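Local coordinates for protein putative mandelate racemase (PDB 2OX4) that binds a magnesium ion and probably acts as a dehydratase of the mandelate racemase group within the enolase superfamily, at residues Y129-Q134 against A164-V169; I212-H217 against F235-Y240; S224-A229 against K257-P262. All coordinates share one frame; numbering follows the deposited sequence. Where two conformers were deposited one is given.

Contact 1 (Y129-Q134 against A164-V169)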
loop_
_atom_site.group_PDB
_atom_site.type_symbol
_atom_site.label_atom_id
_atom_site.label_comp_id
_atom_site.label_asym_id
_atom_site.label_seq_id
_atom_site.Cartn_x
_atom_site.Cartn_y
_atom_site.Cartn_z
ATOM N N TYR C 129 14.122 16.231 -33.219
ATOM C CA TYR C 129 15.513 16.048 -32.822
ATOM C C TYR C 129 16.294 15.138 -33.760
ATOM O O TYR C 129 15.736 14.219 -34.369
ATOM C CB TYR C 129 15.647 15.612 -31.343
ATOM C CG TYR C 129 15.244 14.187 -30.962
ATOM C CD1 TYR C 129 16.113 13.103 -31.150
ATOM C CD2 TYR C 129 14.024 13.940 -30.334
ATOM C CE1 TYR C 129 15.747 11.806 -30.778
ATOM C CE2 TYR C 129 13.664 12.655 -29.944
ATOM C CZ TYR C 129 14.530 11.601 -30.146
ATOM O OH TYR C 129 14.153 10.342 -29.744
ATOM N N ALA C 130 17.586 15.424 -33.891
ATOM C CA ALA C 130 18.492 14.602 -34.665
ATOM C C ALA C 130 18.970 13.417 -33.829
ATOM O O ALA C 130 19.652 13.611 -32.821
ATOM C CB ALA C 130 19.694 15.455 -35.104
ATOM N N SER C 131 18.644 12.206 -34.281
ATOM C CA SER C 131 18.740 11.017 -33.446
ATOM C C SER C 131 19.918 10.105 -33.767
ATOM O O SER C 131 20.126 9.736 -34.932
ATOM C CB SER C 131 17.458 10.200 -33.530
ATOM O OG SER C 131 17.485 9.154 -32.570
ATOM N N GLN C 132 20.620 9.702 -32.701
ATOM C CA GLN C 132 21.683 8.683 -32.713
ATOM C C GLN C 132 22.960 9.239 -33.348
ATOM O O GLN C 132 23.475 8.689 -34.325
ATOM C CB GLN C 132 21.238 7.347 -33.363
ATOM C CG GLN C 132 19.866 6.788 -32.884
ATOM C CD GLN C 132 19.841 6.328 -31.424
ATOM O OE1 GLN C 132 20.847 6.381 -30.719
ATOM N NE2 GLN C 132 18.677 5.847 -30.975
ATOM N N LEU C 133 23.446 10.342 -32.779
ATOM C CA LEU C 133 24.642 11.043 -33.273
ATOM C C LEU C 133 25.887 10.171 -33.236
ATOM O O LEU C 133 26.815 10.376 -34.022
ATOM C CB LEU C 133 24.930 12.296 -32.444
ATOM C CG LEU C 133 23.955 13.465 -32.342
ATOM C CD1 LEU C 133 24.550 14.496 -31.386
ATOM C CD2 LEU C 133 23.643 14.077 -33.693
ATOM N N GLN C 134 25.911 9.208 -32.317
ATOM C CA GLN C 134 27.058 8.307 -32.179
ATOM C C GLN C 134 27.314 7.423 -33.415
ATOM O O GLN C 134 28.368 6.793 -33.513
ATOM C CB GLN C 134 26.942 7.475 -30.889
ATOM C CG GLN C 134 25.967 6.309 -30.962
ATOM C CD GLN C 134 24.508 6.702 -30.755
ATOM O OE1 GLN C 134 24.183 7.864 -30.507
ATOM N NE2 GLN C 134 23.616 5.712 -30.854
ATOM N N ALA C 164 17.662 20.199 -31.002
ATOM C CA ALA C 164 17.760 19.069 -30.084
ATOM C C ALA C 164 18.463 17.913 -30.773
ATOM O O ALA C 164 18.314 17.699 -31.994
ATOM C CB ALA C 164 16.360 18.644 -29.616
ATOM N N VAL C 165 19.224 17.157 -29.984
ATOM C CA VAL C 165 19.916 15.971 -30.463
ATOM C C VAL C 165 19.776 14.834 -29.451
ATOM O O VAL C 165 19.572 15.080 -28.257
ATOM C CB VAL C 165 21.437 16.249 -30.677
ATOM C CG1 VAL C 165 21.651 17.319 -31.764
ATOM C CG2 VAL C 165 22.101 16.668 -29.366
ATOM N N LYS C 166 19.904 13.598 -29.930
ATOM C CA LYS C 166 19.982 12.449 -29.031
ATOM C C LYS C 166 21.220 11.609 -29.292
ATOM O O LYS C 166 21.574 11.343 -30.436
ATOM C CB LYS C 166 18.733 11.572 -29.134
ATOM C CG LYS C 166 18.728 10.385 -28.143
ATOM C CD LYS C 166 17.384 9.648 -28.166
ATOM C CE LYS C 166 17.342 8.541 -29.210
ATOM N NZ LYS C 166 15.941 7.990 -29.271
ATOM N N VAL C 167 21.863 11.172 -28.217
ATOM C CA VAL C 167 23.107 10.430 -28.337
ATOM C C VAL C 167 23.174 9.329 -27.271
ATOM O O VAL C 167 22.726 9.526 -26.131
ATOM C CB VAL C 167 24.313 11.392 -28.257
ATOM C CG1 VAL C 167 24.319 12.180 -26.942
ATOM C CG2 VAL C 167 25.619 10.664 -28.504
ATOM N N ASP C 168 23.682 8.167 -27.678
ATOM C CA ASP C 168 24.091 7.106 -26.752
ATOM C C ASP C 168 25.580 7.282 -26.486
ATOM O O ASP C 168 26.406 7.064 -27.382
ATOM C CB ASP C 168 23.806 5.733 -27.369
ATOM C CG ASP C 168 24.130 4.567 -26.423
ATOM O OD1 ASP C 168 24.858 4.751 -25.418
ATOM O OD2 ASP C 168 23.641 3.452 -26.693
ATOM N N VAL C 169 25.909 7.670 -25.257
ATOM C CA VAL C 169 27.293 7.996 -24.888
ATOM C C VAL C 169 28.035 6.866 -24.148
ATOM O O VAL C 169 29.233 6.991 -23.879
ATOM C CB VAL C 169 27.402 9.337 -24.109
ATOM C CG1 VAL C 169 26.890 10.501 -24.958
ATOM C CG2 VAL C 169 26.635 9.271 -22.778
HETATM O O HOH W 1 24.480 3.090 -29.617
#

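Contact 2 (I212-H217 against F235-Y240). With MG (magnesium ion), chain O.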
loop_
_atom_site.group_PDB
_atom_site.type_symbol
_atom_site.label_atom_id
_atom_site.label_comp_id
_atom_site.label_asym_id
_atom_site.label_seq_id
_atom_site.Cartn_x
_atom_site.Cartn_y
_atom_site.Cartn_z
ATOM N N ILE C 212 19.694 18.156 -25.225
ATOM C CA ILE C 212 20.439 16.919 -25.357
ATOM C C ILE C 212 19.643 15.823 -24.645
ATOM O O ILE C 212 19.363 15.937 -23.452
ATOM C CB ILE C 212 21.841 17.025 -24.694
ATOM C CG1 ILE C 212 22.650 18.178 -25.313
ATOM C CG2 ILE C 212 22.580 15.692 -24.813
ATOM C CD1 ILE C 212 23.930 18.545 -24.520
ATOM N N ILE C 213 19.290 14.792 -25.396
ATOM C CA ILE C 213 18.674 13.579 -24.867
ATOM C C ILE C 213 19.746 12.493 -24.792
ATOM O O ILE C 213 20.501 12.289 -25.743
ATOM C CB ILE C 213 17.533 13.121 -25.804
ATOM C CG1 ILE C 213 16.457 14.210 -25.898
ATOM C CG2 ILE C 213 16.967 11.755 -25.350
ATOM C CD1 ILE C 213 15.690 14.178 -27.197
ATOM N N VAL C 214 19.826 11.812 -23.652
ATOM C CA VAL C 214 20.772 10.717 -23.491
ATOM C C VAL C 214 20.067 9.358 -23.591
ATOM O O VAL C 214 19.111 9.092 -22.860
ATOM C CB VAL C 214 21.579 10.870 -22.172
ATOM C CG1 VAL C 214 22.416 9.608 -21.895
ATOM C CG2 VAL C 214 22.497 12.127 -22.253
ATOM N N GLU C 215 20.552 8.518 -24.502
ATOM C CA GLU C 215 19.955 7.228 -24.848
ATOM C C GLU C 215 20.837 6.098 -24.302
ATOM O O GLU C 215 21.999 5.974 -24.702
ATOM C CB GLU C 215 19.850 7.163 -26.384
ATOM C CG GLU C 215 19.842 5.792 -27.047
ATOM C CD GLU C 215 18.480 5.135 -27.020
ATOM O OE1 GLU C 215 17.769 5.163 -28.050
ATOM O OE2 GLU C 215 18.113 4.568 -25.970
ATOM N N ASN C 216 20.313 5.281 -23.381
ATOM C CA ASN C 216 21.073 4.121 -22.875
ATOM C C ASN C 216 20.849 2.786 -23.608
ATOM O O ASN C 216 21.581 1.808 -23.370
ATOM C CB ASN C 216 20.869 3.934 -21.355
ATOM C CG ASN C 216 21.663 4.937 -20.507
ATOM O OD1 ASN C 216 21.755 4.793 -19.280
ATOM N ND2 ASN C 216 22.215 5.956 -21.142
ATOM N N HIS C 217 19.832 2.735 -24.479
ATOM C CA HIS C 217 19.534 1.540 -25.290
ATOM C C HIS C 217 19.246 0.270 -24.481
ATOM O O HIS C 217 19.434 -0.842 -24.980
ATOM C CB HIS C 217 20.658 1.252 -26.307
ATOM C CG HIS C 217 20.470 1.922 -27.635
ATOM N ND1 HIS C 217 21.383 2.820 -28.154
ATOM C CD2 HIS C 217 19.477 1.823 -28.549
ATOM C CE1 HIS C 217 20.955 3.249 -29.330
ATOM N NE2 HIS C 217 19.802 2.657 -29.594
ATOM N N PHE C 235 24.440 18.863 -16.675
ATOM C CA PHE C 235 24.457 19.299 -18.067
ATOM C C PHE C 235 23.077 19.562 -18.669
ATOM O O PHE C 235 22.970 19.735 -19.886
ATOM C CB PHE C 235 25.225 18.302 -18.934
ATOM C CG PHE C 235 26.661 18.134 -18.521
ATOM C CD1 PHE C 235 27.096 16.946 -17.943
ATOM C CD2 PHE C 235 27.576 19.173 -18.697
ATOM C CE1 PHE C 235 28.427 16.783 -17.548
ATOM C CE2 PHE C 235 28.911 19.023 -18.306
ATOM C CZ PHE C 235 29.338 17.827 -17.734
ATOM N N ASN C 236 22.043 19.583 -17.825
ATOM C CA ASN C 236 20.660 19.835 -18.264
ATOM C C ASN C 236 20.191 18.862 -19.355
ATOM O O ASN C 236 20.001 19.235 -20.517
ATOM C CB ASN C 236 20.467 21.307 -18.691
ATOM C CG ASN C 236 19.016 21.640 -19.048
ATOM O OD1 ASN C 236 18.752 22.345 -20.028
ATOM N ND2 ASN C 236 18.072 21.130 -18.253
ATOM N N ILE C 237 20.028 17.603 -18.971
ATOM C CA ILE C 237 19.622 16.554 -19.902
ATOM C C ILE C 237 18.110 16.632 -20.083
ATOM O O ILE C 237 17.370 16.681 -19.110
ATOM C CB ILE C 237 20.061 15.160 -19.364
ATOM C CG1 ILE C 237 21.573 15.142 -19.112
ATOM C CG2 ILE C 237 19.621 14.020 -20.291
ATOM C CD1 ILE C 237 22.407 15.522 -20.330
ATOM N N PHE C 238 17.660 16.665 -21.339
ATOM C CA PHE C 238 16.260 16.911 -21.664
ATOM C C PHE C 238 15.409 15.722 -21.183
ATOM O O PHE C 238 14.440 15.893 -20.446
ATOM C CB PHE C 238 16.125 17.070 -23.186
ATOM C CG PHE C 238 14.834 17.686 -23.624
ATOM C CD1 PHE C 238 14.471 18.965 -23.198
ATOM C CD2 PHE C 238 13.982 16.995 -24.471
ATOM C CE1 PHE C 238 13.281 19.540 -23.611
ATOM C CE2 PHE C 238 12.768 17.561 -24.890
ATOM C CZ PHE C 238 12.419 18.831 -24.462
ATOM N N PHE C 239 15.794 14.526 -21.607
ATOM C CA PHE C 239 15.320 13.296 -20.985
ATOM C C PHE C 239 16.301 12.156 -21.201
ATOM O O PHE C 239 17.271 12.302 -21.946
ATOM C CB PHE C 239 13.851 12.948 -21.342
ATOM C CG PHE C 239 13.543 12.799 -22.821
ATOM C CD1 PHE C 239 13.911 11.645 -23.519
ATOM C CD2 PHE C 239 12.812 13.772 -23.496
ATOM C CE1 PHE C 239 13.587 11.482 -24.874
ATOM C CE2 PHE C 239 12.493 13.618 -24.858
ATOM C CZ PHE C 239 12.887 12.469 -25.541
ATOM N N TYR C 240 16.039 11.032 -20.540
ATOM C CA TYR C 240 17.018 9.969 -20.328
ATOM C C TYR C 240 16.271 8.692 -20.672
ATOM O O TYR C 240 15.309 8.322 -19.974
ATOM C CB TYR C 240 17.402 9.998 -18.838
ATOM C CG TYR C 240 18.583 9.152 -18.377
ATOM C CD1 TYR C 240 19.625 8.798 -19.237
ATOM C CD2 TYR C 240 18.666 8.752 -17.034
ATOM C CE1 TYR C 240 20.719 8.026 -18.768
ATOM C CE2 TYR C 240 19.734 7.994 -16.561
ATOM C CZ TYR C 240 20.754 7.636 -17.429
ATOM O OH TYR C 240 21.803 6.898 -16.944
HETATM MG MG MG O . 15.791 4.164 -28.354
HETATM O O HOH W 2 18.833 19.663 -22.807
HETATM O O HOH W 3 16.550 2.774 -26.808
HETATM O O HOH W 4 16.717 2.639 -29.903
HETATM O O HOH W 5 15.414 5.199 -30.136
#

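Contact 3 (S224-A229 against K257-P262)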
loop_
_atom_site.group_PDB
_atom_site.type_symbol
_atom_site.label_atom_id
_atom_site.label_comp_id
_atom_site.label_asym_id
_atom_site.label_seq_id
_atom_site.Cartn_x
_atom_site.Cartn_y
_atom_site.Cartn_z
ATOM N N SER C 224 23.469 1.039 -12.629
ATOM C CA SER C 224 24.340 1.839 -13.491
ATOM C C SER C 224 23.647 3.091 -14.027
ATOM O O SER C 224 24.285 4.112 -14.173
ATOM C CB SER C 224 24.919 1.004 -14.626
ATOM O OG SER C 224 23.922 0.302 -15.340
ATOM N N ALA C 225 22.341 3.010 -14.306
ATOM C CA ALA C 225 21.580 4.186 -14.752
ATOM C C ALA C 225 21.599 5.319 -13.736
ATOM O O ALA C 225 21.800 6.474 -14.094
ATOM C CB ALA C 225 20.141 3.808 -15.076
ATOM N N ILE C 226 21.401 4.985 -12.462
ATOM C CA ILE C 226 21.393 5.975 -11.389
ATOM C C ILE C 226 22.783 6.592 -11.262
ATOM O O ILE C 226 22.921 7.805 -11.134
ATOM C CB ILE C 226 20.965 5.339 -10.038
ATOM C CG1 ILE C 226 19.467 4.971 -10.052
ATOM C CG2 ILE C 226 21.292 6.249 -8.843
ATOM C CD1 ILE C 226 19.075 4.060 -8.874
ATOM N N GLN C 227 23.800 5.744 -11.330
ATOM C CA GLN C 227 25.188 6.176 -11.179
ATOM C C GLN C 227 25.569 7.170 -12.273
ATOM O O GLN C 227 26.189 8.208 -11.990
ATOM C CB GLN C 227 26.107 4.959 -11.220
ATOM C CG GLN C 227 27.565 5.274 -10.902
ATOM C CD GLN C 227 28.454 4.078 -11.104
ATOM O OE1 GLN C 227 27.969 2.955 -11.283
ATOM N NE2 GLN C 227 29.767 4.295 -11.041
ATOM N N PHE C 228 25.193 6.857 -13.506
ATOM C CA PHE C 228 25.460 7.750 -14.626
ATOM C C PHE C 228 24.636 9.037 -14.590
ATOM O O PHE C 228 25.165 10.110 -14.897
ATOM C CB PHE C 228 25.286 7.040 -15.972
ATOM C CG PHE C 228 25.833 7.823 -17.127
ATOM C CD1 PHE C 228 27.134 8.326 -17.078
ATOM C CD2 PHE C 228 25.051 8.070 -18.249
ATOM C CE1 PHE C 228 27.649 9.063 -18.144
ATOM C CE2 PHE C 228 25.556 8.801 -19.328
ATOM C CZ PHE C 228 26.858 9.296 -19.268
ATOM N N ALA C 229 23.357 8.945 -14.210
ATOM C CA ALA C 229 22.517 10.156 -14.069
ATOM C C ALA C 229 23.132 11.201 -13.133
ATOM O O ALA C 229 23.115 12.399 -13.435
ATOM C CB ALA C 229 21.102 9.794 -13.586
ATOM N N LYS C 257 13.171 7.232 -8.093
ATOM C CA LYS C 257 13.481 7.714 -6.744
ATOM C C LYS C 257 14.851 8.403 -6.625
ATOM O O LYS C 257 15.013 9.316 -5.822
ATOM C CB LYS C 257 13.371 6.599 -5.698
ATOM C CG LYS C 257 11.966 6.018 -5.535
ATOM C CD LYS C 257 11.975 4.835 -4.570
ATOM C CE LYS C 257 10.548 4.282 -4.386
ATOM N NZ LYS C 257 10.566 3.036 -3.582
ATOM N N LYS C 258 15.816 7.970 -7.434
ATOM C CA LYS C 258 17.189 8.458 -7.304
ATOM C C LYS C 258 17.675 9.251 -8.518
ATOM O O LYS C 258 18.841 9.644 -8.566
ATOM C CB LYS C 258 18.153 7.296 -7.013
ATOM C CG LYS C 258 17.799 6.457 -5.784
ATOM C CD LYS C 258 18.030 7.216 -4.491
ATOM C CE LYS C 258 18.163 6.246 -3.313
ATOM N NZ LYS C 258 18.700 6.922 -2.105
ATOM N N ILE C 259 16.788 9.477 -9.490
ATOM C CA ILE C 259 17.152 10.162 -10.748
ATOM C C ILE C 259 16.244 11.375 -10.920
ATOM O O ILE C 259 15.021 11.242 -10.880
ATOM C CB ILE C 259 17.043 9.230 -12.009
ATOM C CG1 ILE C 259 18.049 8.076 -11.935
ATOM C CG2 ILE C 259 17.232 10.049 -13.341
ATOM C CD1 ILE C 259 17.845 7.003 -13.003
ATOM N N ASP C 260 16.817 12.557 -11.106
ATOM C CA ASP C 260 15.982 13.744 -11.277
ATOM C C ASP C 260 15.683 14.113 -12.730
ATOM O O ASP C 260 14.759 14.891 -13.007
ATOM C CB ASP C 260 16.538 14.924 -10.479
ATOM C CG ASP C 260 16.283 14.777 -8.988
ATOM O OD1 ASP C 260 15.183 14.306 -8.623
ATOM O OD2 ASP C 260 17.181 15.106 -8.185
ATOM N N ILE C 261 16.444 13.530 -13.653
ATOM C CA ILE C 261 16.293 13.837 -15.076
ATOM C C ILE C 261 15.001 13.122 -15.514
ATOM O O ILE C 261 14.790 11.973 -15.110
ATOM C CB ILE C 261 17.462 13.217 -15.882
ATOM C CG1 ILE C 261 18.834 13.671 -15.349
ATOM C CG2 ILE C 261 17.312 13.488 -17.369
ATOM C CD1 ILE C 261 19.986 12.896 -15.946
ATOM N N PRO C 262 14.146 13.782 -16.332
ATOM C CA PRO C 262 12.953 13.082 -16.839
ATOM C C PRO C 262 13.293 11.789 -17.566
ATOM O O PRO C 262 14.291 11.716 -18.293
ATOM C CB PRO C 262 12.326 14.078 -17.824
ATOM C CG PRO C 262 12.815 15.441 -17.323
ATOM C CD PRO C 262 14.232 15.167 -16.838
HETATM O O HOH W 6 21.034 9.703 -10.250
#

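Contact 1 (Y129-Q134 against A164-V169)
A130 pairs with V165, and S131 with K166, in parallel register in the beta-alpha-beta unit of strand 126-131, helix 147-159 and strand 164-167, part of the TIM-type barrel. K166 N reaches A130 O at 2.9 Å with a nearly straight N-H (163°), and A130 N donates to A164 O; the two bonds on A130 bear out the parallel pairing. The tight part lies on the face carrying S131 and K166. There K166 CB comes obliquely to 3.4 Å from CE1 of the Y129 ring, and the lysine chain runs on past the ring until a bend about the CG-CD bond (chi3 89°) swings the amine round to donate to Y129 OH at 3.0 Å. The same NZ makes salt bridges with E241, a magnesium ligand, and E342, while Y129 OH also bonds Q315; the amine is fixed among several polar groups about 4 Å from the magnesium ion. Across the sheet, L133 CD1 touches V165 CB at 3.6 Å beneath helix 147-159, but A130 CB stands 4.3 Å from V165 CG1, a looser fit. Past the ladder K166 O accepts two N-H groups, that of Q132 from above its carbonyl plane and that of L133 within it. The wetter end lies past the strands, where a water accepts a weak bond from Q134 NE2 and donates to D168 OD2, which also bonds H217. The Q134 amide is held at both ends: NE2 donates one N-H to Q132 OE1, which lies in the amide plane, and OE1 takes D168 N at 2.9 Å from 67° above the carbonyl plane.

Contact 2 (I212-H217 against F235-Y240)
I212 O receives F238 N at 2.8 Å, the shortest direct bond between the segments, and the N-H angle of 170° shows it to be nearly straight. One step on, V214 N donates to F239 O, so strands 211-215 and 237-241 join as parallel neighbours in the barrel wall despite the corner the chain turns at F238. The CB of F239 points away from 212-217, yet chi1 of 58° sets CG between the backbone N and carbonyl carbon and returns the ring to I213. I213 CG1 then sits over the ring face, 4.0 Å from its centroid and 10° off the normal, a CH-pi contact. V214 CG1 lies 3.9 Å from Y240 CE1, the two side chains running alongside each other. The N216 amide, its OD1 bonded to T220, stands almost perpendicular to the Y240 ring, and Y240 OH bonds A225 O of helix 222-232. A phenylalanine in place of Y240 would probably keep the packing on V214 but leave A225 O without this bond between strand and helix. At the strand end E215 OE1 binds the magnesium ion at 2.2 Å; three waters, E241 and E267 complete its shell, while E215 OE2 accepts H217 N. An apolar wall thus ends in a carboxylate fixed by the metal, Q132 and the backbone N-H of H217, and the metal-bound waters probably mark positions that substrate oxygens could take, as in enolase superfamily relatives.

Contact 3 (S224-A229 against K257-P262)
Helix 222-232, in the outer layer of the TIM-type barrel, packs here through A225, I226 and A229 against K258, I259 and I261, where the chain leaves helix 250-258 toward strand 263-265. I259 is the central wedge. Its CG1 lies 3.9 Å from I226 CG1 and equally far from A229 CB, so it fits between residues three apart on one side of the helix. The extended ethyl arm (chi2 170°) carries CD1 on over the helix backbone, to 4.0 Å from I226 CA. I226 in turn spreads both branches against the residue before I259: CG2 and CD1 each come to 3.8 Å from K258 CB, while in one of its two conformers the lysine leads away to K256 and D260 of a neighbouring subunit. I261 CD1 stands 4.1 Å from A229 CB; I261 also touches I237 and Y240, which places this corner between the helix layer and strand 237-241. The side-chain contacts are apolar and of ordinary van der Waals length, with the small A229 letting the loop come close. Polar linkage between the two backbones is indirect, through one water that donates to I226 O and to K258 O, 2.8 Å from each.

Followed from the N terminus, contact 1 comes first, closing a loop of 29 residues that holds helix 147-159. It is complete before contact 2 opens, so the two are in series, yet they adjoin in space: strands 164-167 and 211-215 are neighbours in one sheet, and D168 OD2 probably bonds H217 ND1 at 2.8 Å. Contact 2 closes the shorter loop through helix 222-232. Contact 3 starts within that loop and ends after it, closing a loop of 27 residues that holds strand 237-241 and most of helix 250-258, so contacts 2 and 3 cross, tying helix 222-232 to both the barrel wall and the following unit. V169 CG2 meets F228 CZ at 3.5 Å, joining contact 1 to contact 3.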